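Alpha-acetolactate decarboxylase (Bacillus subtilis subsp. subtilis str. 168, PDB 5XNE) catalyses the decarboxylation of (2S)-2-acetolactate to (R)-acetoin, which the cell can excrete, a route that may help control internal pH in stationary phase. Local coordinates at residues Ile114-Thr125 with Gln143-Thr154. Numbering follows the deposited sequence.
Sequences IDGLFKKVQTRT and QPIFNFDNVRGT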
ATOM      1  N   ILE B 114       0.505 -24.648  -1.645  1.00  9.59           N
ATOM      2  CA  ILE B 114       1.120 -25.856  -2.170  1.00 12.03           C
ATOM      3  C   ILE B 114       0.791 -26.984  -1.202  1.00 12.40           C
ATOM      4  O   ILE B 114       1.202 -26.924  -0.045  1.00 10.34           O
ATOM      5  CB  ILE B 114       2.654 -25.741  -2.257  1.00 12.82           C
ATOM      6  CG1 ILE B 114       3.151 -24.878  -3.411  1.00 12.87           C
ATOM      7  CG2 ILE B 114       3.239 -27.069  -2.425  1.00 24.20           C
ATOM      8  CD1 ILE B 114       4.669 -24.912  -3.490  1.00 14.55           C
ATOM      9  N   ASP B 115       0.072 -28.007  -1.653  1.00 13.48           N
ATOM     10  CA  ASP B 115      -0.236 -29.138  -0.787  1.00 14.11           C
ATOM     11  C   ASP B 115       0.383 -30.399  -1.350  1.00 16.77           C
ATOM     12  O   ASP B 115       0.111 -30.767  -2.485  1.00 15.64           O
ATOM     13  CB  ASP B 115      -1.740 -29.333  -0.638  1.00 14.54           C
ATOM     14  CG  ASP B 115      -2.424 -28.125  -0.047  1.00 17.98           C
ATOM     15  OD1 ASP B 115      -2.360 -27.945   1.184  1.00 18.70           O
ATOM     16  OD2 ASP B 115      -3.029 -27.361  -0.822  1.00 22.43           O
ATOM     17  N   GLY B 116       1.218 -31.060  -0.565  1.00 15.29           N
ATOM     18  CA  GLY B 116       1.815 -32.296  -1.039  1.00 18.29           C
ATOM     19  C   GLY B 116       3.039 -32.707  -0.260  1.00 18.70           C
ATOM     20  O   GLY B 116       3.099 -32.514   0.955  1.00 16.85           O
ATOM     21  N   LEU B 117       4.011 -33.277  -0.969  1.00 19.10           N
ATOM     22  CA  LEU B 117       5.230 -33.773  -0.349  1.00 19.07           C
ATOM     23  C   LEU B 117       6.443 -33.003  -0.822  1.00 18.13           C
ATOM     24  O   LEU B 117       6.640 -32.788  -2.014  1.00 18.66           O
ATOM     25  CB  LEU B 117       5.424 -35.268  -0.633  1.00 21.74           C
ATOM     26  CG  LEU B 117       4.677 -36.187   0.330  1.00 26.39           C
ATOM     27  CD1 LEU B 117       3.161 -36.117   0.136  1.00 28.20           C
ATOM     28  CD2 LEU B 117       5.185 -37.627   0.244  1.00 37.33           C
ATOM     29  N   PHE B 118       7.265 -32.595   0.131  1.00 17.60           N
ATOM     30  CA  PHE B 118       8.437 -31.808  -0.174  1.00 18.17           C
ATOM     31  C   PHE B 118       9.684 -32.588   0.137  1.00 20.60           C
ATOM     32  O   PHE B 118       9.824 -33.125   1.229  1.00 19.81           O
ATOM     33  CB  PHE B 118       8.406 -30.510   0.617  1.00 19.13           C
ATOM     34  CG  PHE B 118       7.144 -29.750   0.419  1.00 17.15           C
ATOM     35  CD1 PHE B 118       6.053 -29.979   1.230  1.00 15.45           C
ATOM     36  CD2 PHE B 118       7.033 -28.846  -0.612  1.00 16.05           C
ATOM     37  CE1 PHE B 118       4.879 -29.306   1.034  1.00 16.25           C
ATOM     38  CE2 PHE B 118       5.868 -28.165  -0.806  1.00 16.03           C
ATOM     39  CZ  PHE B 118       4.786 -28.397   0.022  1.00 17.85           C
ATOM     40  N   LYS B 119      10.580 -32.658  -0.836  1.00 21.26           N
ATOM     41  CA  LYS B 119      11.862 -33.304  -0.620  1.00 22.31           C
ATOM     42  C   LYS B 119      12.639 -32.573   0.468  1.00 24.24           C
ATOM     43  O   LYS B 119      13.207 -33.199   1.362  1.00 21.51           O
ATOM     44  CB  LYS B 119      12.670 -33.351  -1.912  1.00 21.90           C
ATOM     45  CG  LYS B 119      14.011 -34.027  -1.750  1.00 25.56           C
ATOM     46  CD  LYS B 119      14.621 -34.329  -3.096  1.00 30.27           C
ATOM     47  CE  LYS B 119      15.842 -35.219  -2.953  1.00 34.80           C
ATOM     48  NZ  LYS B 119      16.840 -34.635  -2.021  1.00 39.17           N
ATOM     49  N   LYS B 120      12.656 -31.243   0.379  1.00 20.40           N
ATOM     50  CA  LYS B 120      13.268 -30.403   1.403  1.00 20.69           C
ATOM     51  C   LYS B 120      12.382 -29.198   1.691  1.00 18.06           C
ATOM     52  O   LYS B 120      11.739 -28.669   0.790  1.00 17.85           O
ATOM     53  CB  LYS B 120      14.650 -29.904   0.975  1.00 23.01           C
ATOM     54  CG  LYS B 120      15.656 -30.987   0.606  1.00 31.01           C
ATOM     55  CD  LYS B 120      16.991 -30.367   0.207  1.00 31.29           C
ATOM     56  CE  LYS B 120      17.690 -31.192  -0.870  1.00 37.93           C
ATOM     57  NZ  LYS B 120      16.728 -31.727  -1.884  1.00 34.20           N
ATOM     58  N   VAL B 121      12.341 -28.790   2.955  1.00 18.55           N
ATOM     59  CA  VAL B 121      11.856 -27.458   3.325  1.00 16.58           C
ATOM     60  C   VAL B 121      12.802 -26.914   4.377  1.00 15.34           C
ATOM     61  O   VAL B 121      13.127 -27.616   5.341  1.00 16.81           O
ATOM     62  CB  VAL B 121      10.415 -27.457   3.901  1.00 15.04           C
ATOM     63  CG1 VAL B 121       9.941 -26.016   4.143  1.00 15.51           C
ATOM     64  CG2 VAL B 121       9.447 -28.167   2.987  1.00 15.04           C
ATOM     65  N   GLN B 122      13.262 -25.684   4.200  1.00 14.71           N
ATOM     66  CA  GLN B 122      14.008 -25.025   5.256  1.00 13.56           C
ATOM     67  C   GLN B 122      13.197 -23.867   5.792  1.00 12.92           C
ATOM     68  O   GLN B 122      12.710 -23.038   5.026  1.00 14.59           O
ATOM     69  CB  GLN B 122      15.360 -24.514   4.784  1.00 16.91           C
ATOM     70  CG  GLN B 122      16.160 -23.930   5.932  1.00 22.14           C
ATOM     71  CD  GLN B 122      17.522 -23.439   5.512  1.00 26.35           C
ATOM     72  OE1 GLN B 122      17.658 -22.365   4.919  1.00 26.62           O
ATOM     73  NE2 GLN B 122      18.546 -24.230   5.807  1.00 29.39           N
ATOM     74  N   THR B 123      13.057 -23.821   7.109  1.00 12.81           N
ATOM     75  CA  THR B 123      12.307 -22.752   7.749  1.00 13.16           C
ATOM     76  C   THR B 123      13.065 -22.107   8.885  1.00 15.40           C
ATOM     77  O   THR B 123      14.068 -22.633   9.370  1.00 16.82           O
ATOM     78  CB  THR B 123      10.980 -23.255   8.335  1.00 13.71           C
ATOM     79  OG1 THR B 123      11.249 -24.103   9.463  1.00 14.57           O
ATOM     80  CG2 THR B 123      10.160 -24.014   7.285  1.00 14.30           C
ATOM     81  N   ARG B 124      12.548 -20.958   9.303  1.00 13.57           N
ATOM     82  CA  ARG B 124      12.877 -20.344  10.583  1.00 14.19           C
ATOM     83  C   ARG B 124      11.612 -20.134  11.403  1.00 11.98           C
ATOM     84  O   ARG B 124      10.507 -20.080  10.857  1.00 13.18           O
ATOM     85  CB  ARG B 124      13.561 -18.993  10.404  1.00 15.02           C
ATOM     86  CG  ARG B 124      12.658 -17.946   9.745  1.00 15.09           C
ATOM     87  CD  ARG B 124      12.289 -16.819  10.719  1.00 18.51           C
ATOM     88  NE  ARG B 124      11.223 -15.975  10.185  1.00 14.12           N
ATOM     89  CZ  ARG B 124      11.484 -14.846   9.541  1.00 18.68           C
ATOM     90  NH1 ARG B 124      12.765 -14.475   9.416  1.00 19.12           N
ATOM     91  NH2 ARG B 124      10.498 -14.086   9.053  1.00 21.79           N
ATOM     92  N   THR B 125      11.767 -19.988  12.713  1.00 12.02           N
ATOM     93  CA  THR B 125      10.670 -19.501  13.542  1.00 11.61           C
ATOM     94  C   THR B 125      11.200 -18.376  14.408  1.00 15.88           C
ATOM     95  O   THR B 125      12.070 -18.596  15.248  1.00 16.88           O
ATOM     96  CB  THR B 125      10.061 -20.588  14.443  1.00 13.42           C
ATOM     97  OG1 THR B 125      11.085 -21.134  15.291  1.00 16.09           O
ATOM     98  CG2 THR B 125       9.432 -21.705  13.617  1.00 14.10           C
ATOM     99  N   GLN B 143      17.743 -16.777  15.252  1.00 23.78           N
ATOM    100  CA  GLN B 143      16.520 -17.537  15.023  1.00 24.06           C
ATOM    101  C   GLN B 143      16.829 -19.024  14.826  1.00 21.09           C
ATOM    102  O   GLN B 143      17.840 -19.385  14.219  1.00 23.12           O
ATOM    103  CB  GLN B 143      15.764 -16.985  13.807  1.00 21.89           C
ATOM    104  CG  GLN B 143      16.414 -17.321  12.467  1.00 23.06           C
ATOM    105  CD  GLN B 143      16.081 -16.330  11.366  1.00 21.19           C
ATOM    106  OE1 GLN B 143      15.022 -15.698  11.378  1.00 23.28           O
ATOM    107  NE2 GLN B 143      16.992 -16.185  10.408  1.00 21.41           N
ATOM    108  N   PRO B 144      15.969 -19.891  15.368  1.00 20.92           N
ATOM    109  CA  PRO B 144      16.055 -21.321  15.068  1.00 20.39           C
ATOM    110  C   PRO B 144      15.765 -21.559  13.599  1.00 21.32           C
ATOM    111  O   PRO B 144      14.821 -20.975  13.055  1.00 21.50           O
ATOM    112  CB  PRO B 144      14.970 -21.936  15.953  1.00 22.64           C
ATOM    113  CG  PRO B 144      14.774 -20.941  17.029  1.00 28.19           C
ATOM    114  CD  PRO B 144      14.950 -19.610  16.387  1.00 23.53           C
ATOM    115  N   ILE B 145      16.586 -22.381  12.963  1.00 22.29           N
ATOM    116  CA  ILE B 145      16.373 -22.769  11.578  1.00 20.43           C
ATOM    117  C   ILE B 145      16.140 -24.267  11.533  1.00 21.55           C
ATOM    118  O   ILE B 145      16.869 -25.037  12.159  1.00 26.50           O
ATOM    119  CB  ILE B 145      17.565 -22.379  10.687  1.00 21.77           C
ATOM    120  CG1 ILE B 145      17.791 -20.866  10.747  1.00 28.29           C
ATOM    121  CG2 ILE B 145      17.336 -22.828   9.245  1.00 26.58           C
ATOM    122  CD1 ILE B 145      18.914 -20.372   9.845  1.00 34.07           C
ATOM    123  N   PHE B 146      15.107 -24.682  10.814  1.00 19.68           N
ATOM    124  CA  PHE B 146      14.767 -26.093  10.740  1.00 20.33           C
ATOM    125  C   PHE B 146      14.935 -26.607   9.321  1.00 21.11           C
ATOM    126  O   PHE B 146      14.663 -25.899   8.347  1.00 19.12           O
ATOM    127  CB  PHE B 146      13.333 -26.333  11.220  1.00 19.63           C
ATOM    128  CG  PHE B 146      13.075 -25.863  12.623  1.00 21.74           C
ATOM    129  CD1 PHE B 146      12.672 -24.557  12.873  1.00 20.27           C
ATOM    130  CD2 PHE B 146      13.223 -26.731  13.697  1.00 24.13           C
ATOM    131  CE1 PHE B 146      12.432 -24.124  14.168  1.00 21.38           C
ATOM    132  CE2 PHE B 146      12.984 -26.308  14.992  1.00 25.88           C
ATOM    133  CZ  PHE B 146      12.588 -25.005  15.230  1.00 23.11           C
ATOM    134  N   ASN B 147      15.399 -27.847   9.205  1.00 21.43           N
ATOM    135  CA  ASN B 147      15.452 -28.510   7.907  1.00 21.42           C
ATOM    136  C   ASN B 147      14.600 -29.772   7.928  1.00 22.94           C
ATOM    137  O   ASN B 147      14.785 -30.644   8.771  1.00 24.29           O
ATOM    138  CB  ASN B 147      16.893 -28.839   7.523  1.00 24.72           C
ATOM    139  CG  ASN B 147      17.757 -27.602   7.398  1.00 24.46           C
ATOM    140  OD1 ASN B 147      17.675 -26.872   6.411  1.00 25.06           O
ATOM    141  ND2 ASN B 147      18.594 -27.359   8.403  1.00 26.31           N
ATOM    142  N   PHE B 148      13.641 -29.851   7.018  1.00 18.74           N
ATOM    143  CA  PHE B 148      12.767 -31.008   6.937  1.00 20.44           C
ATOM    144  C   PHE B 148      13.070 -31.777   5.660  1.00 21.21           C
ATOM    145  O   PHE B 148      13.404 -31.184   4.633  1.00 20.59           O
ATOM    146  CB  PHE B 148      11.300 -30.581   6.985  1.00 21.06           C
ATOM    147  CG  PHE B 148      10.962 -29.734   8.177  1.00 22.46           C
ATOM    148  CD1 PHE B 148      10.732 -30.315   9.407  1.00 22.54           C
ATOM    149  CD2 PHE B 148      10.878 -28.353   8.063  1.00 20.63           C
ATOM    150  CE1 PHE B 148      10.425 -29.543  10.507  1.00 21.79           C
ATOM    151  CE2 PHE B 148      10.574 -27.572   9.159  1.00 19.92           C
ATOM    152  CZ  PHE B 148      10.345 -28.163  10.382  1.00 22.36           C
ATOM    153  N   ASP B 149      12.979 -33.100   5.742  1.00 22.59           N
ATOM    154  CA  ASP B 149      13.237 -33.965   4.599  1.00 22.44           C
ATOM    155  C   ASP B 149      12.027 -34.826   4.311  1.00 20.40           C
ATOM    156  O   ASP B 149      11.420 -35.355   5.239  1.00 22.07           O
ATOM    157  CB  ASP B 149      14.450 -34.863   4.848  1.00 25.88           C
ATOM    158  CG  ASP B 149      15.735 -34.084   4.988  1.00 28.40           C
ATOM    159  OD1 ASP B 149      16.249 -33.589   3.961  1.00 32.51           O
ATOM    160  OD2 ASP B 149      16.239 -33.975   6.127  1.00 34.44           O
ATOM    161  N   ASN B 150      11.689 -34.961   3.030  1.00 22.57           N
ATOM    162  CA  ASN B 150      10.581 -35.801   2.590  1.00 21.31           C
ATOM    163  C   ASN B 150       9.371 -35.699   3.507  1.00 24.98           C
ATOM    164  O   ASN B 150       8.946 -36.676   4.115  1.00 25.12           O
ATOM    165  CB  ASN B 150      11.041 -37.253   2.466  1.00 26.70           C
ATOM    166  CG  ASN B 150      11.936 -37.464   1.270  1.00 33.17           C
ATOM    167  OD1 ASN B 150      11.456 -37.611   0.146  1.00 40.77           O
ATOM    168  ND2 ASN B 150      13.245 -37.460   1.498  1.00 35.11           N
ATOM    169  N   VAL B 151       8.832 -34.492   3.610  1.00 18.78           N
ATOM    170  CA  VAL B 151       7.774 -34.209   4.565  1.00 21.66           C
ATOM    171  C   VAL B 151       6.494 -33.834   3.821  1.00 17.64           C
ATOM    172  O   VAL B 151       6.539 -33.168   2.784  1.00 18.26           O
ATOM    173  CB  VAL B 151       8.207 -33.077   5.540  1.00 17.96           C
ATOM    174  CG1 VAL B 151       8.575 -31.795   4.768  1.00 18.30           C
ATOM    175  CG2 VAL B 151       7.137 -32.802   6.588  1.00 21.17           C
ATOM    176  N   ARG B 152       5.361 -34.303   4.332  1.00 18.42           N
ATOM    177  CA  ARG B 152       4.060 -33.959   3.781  1.00 18.98           C
ATOM    178  C   ARG B 152       3.504 -32.760   4.546  1.00 16.13           C
ATOM    179  O   ARG B 152       3.667 -32.668   5.761  1.00 15.66           O
ATOM    180  CB  ARG B 152       3.104 -35.155   3.869  1.00 19.73           C
ATOM    181  CG  ARG B 152       1.691 -34.896   3.361  1.00 22.92           C
ATOM    182  CD  ARG B 152       0.822 -36.143   3.511  1.00 32.51           C
ATOM    183  NE  ARG B 152       0.855 -36.638   4.884  1.00 35.02           N
ATOM    184  CZ  ARG B 152      -0.217 -37.001   5.582  1.00 40.57           C
ATOM    185  NH1 ARG B 152      -1.426 -36.925   5.041  1.00 39.54           N
ATOM    186  NH2 ARG B 152      -0.076 -37.432   6.831  1.00 43.98           N
ATOM    187  N   GLY B 153       2.861 -31.838   3.836  1.00 15.10           N
ATOM    188  CA  GLY B 153       2.256 -30.693   4.486  1.00 14.39           C
ATOM    189  C   GLY B 153       1.810 -29.638   3.489  1.00 13.07           C
ATOM    190  O   GLY B 153       1.500 -29.929   2.331  1.00 12.32           O
ATOM    191  N   THR B 154       1.815 -28.389   3.941  1.00 11.45           N
ATOM    192  CA  THR B 154       1.287 -27.293   3.152  1.00 10.59           C
ATOM    193  C   THR B 154       2.207 -26.094   3.248  1.00 10.19           C
ATOM    194  O   THR B 154       2.550 -25.677   4.343  1.00  9.63           O
ATOM    195  CB  THR B 154      -0.118 -26.886   3.633  1.00 11.92           C
ATOM    196  OG1 THR B 154      -1.019 -27.992   3.473  1.00 11.99           O
ATOM    197  CG2 THR B 154      -0.655 -25.677   2.851  1.00 12.05           C
TER
HETATM  198  O   HOH W   1      15.877 -34.095   1.620  1.00 33.20           O
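The rings of F146, F148 and F118 meet the opposite strand at their edges. F146 turns its rim to the T125 hydroxyl, CE1 lying 3.5 Å from OG1, and F148 brings CE2 equally near to T123 OG1, a hydroxyl that is hydrogen-bonded to G184 O. The F118 ring has V151 O and G153 O near its plane. Beside these aromatics V121 CG2 and V151 CG1 touch at 4.1 Å, both side chains also resting on F176 of strand 171-178.

These rings share one face of an antiparallel ladder that bends sharply where K119 and K120 form a classic beta bulge against V191, while N150 and V151 make a G1 bulge opposite F118. On the other face, Q122 CG stands anti to the backbone N (chi1 -176°) and the extended chain runs alongside N147, so that NE2 donates 2.8 Å to N147 OD1, in the carbonyl plane and on a lone pair, although the two amides are turned 55° apart. Near the zinc site, R124 NH1 reaches Q143 OE1 at 3.2 Å, its NE being salt-bridged to E44 and its side chain packed on the zinc ligand H186. A leucine in place of R124 would probably leave E44 without this charge partner and free the Q143 amide to turn. At the far end T154 OG1 donates to D115 OD1 (2.7 Å), whose other oxygen pairs with R113.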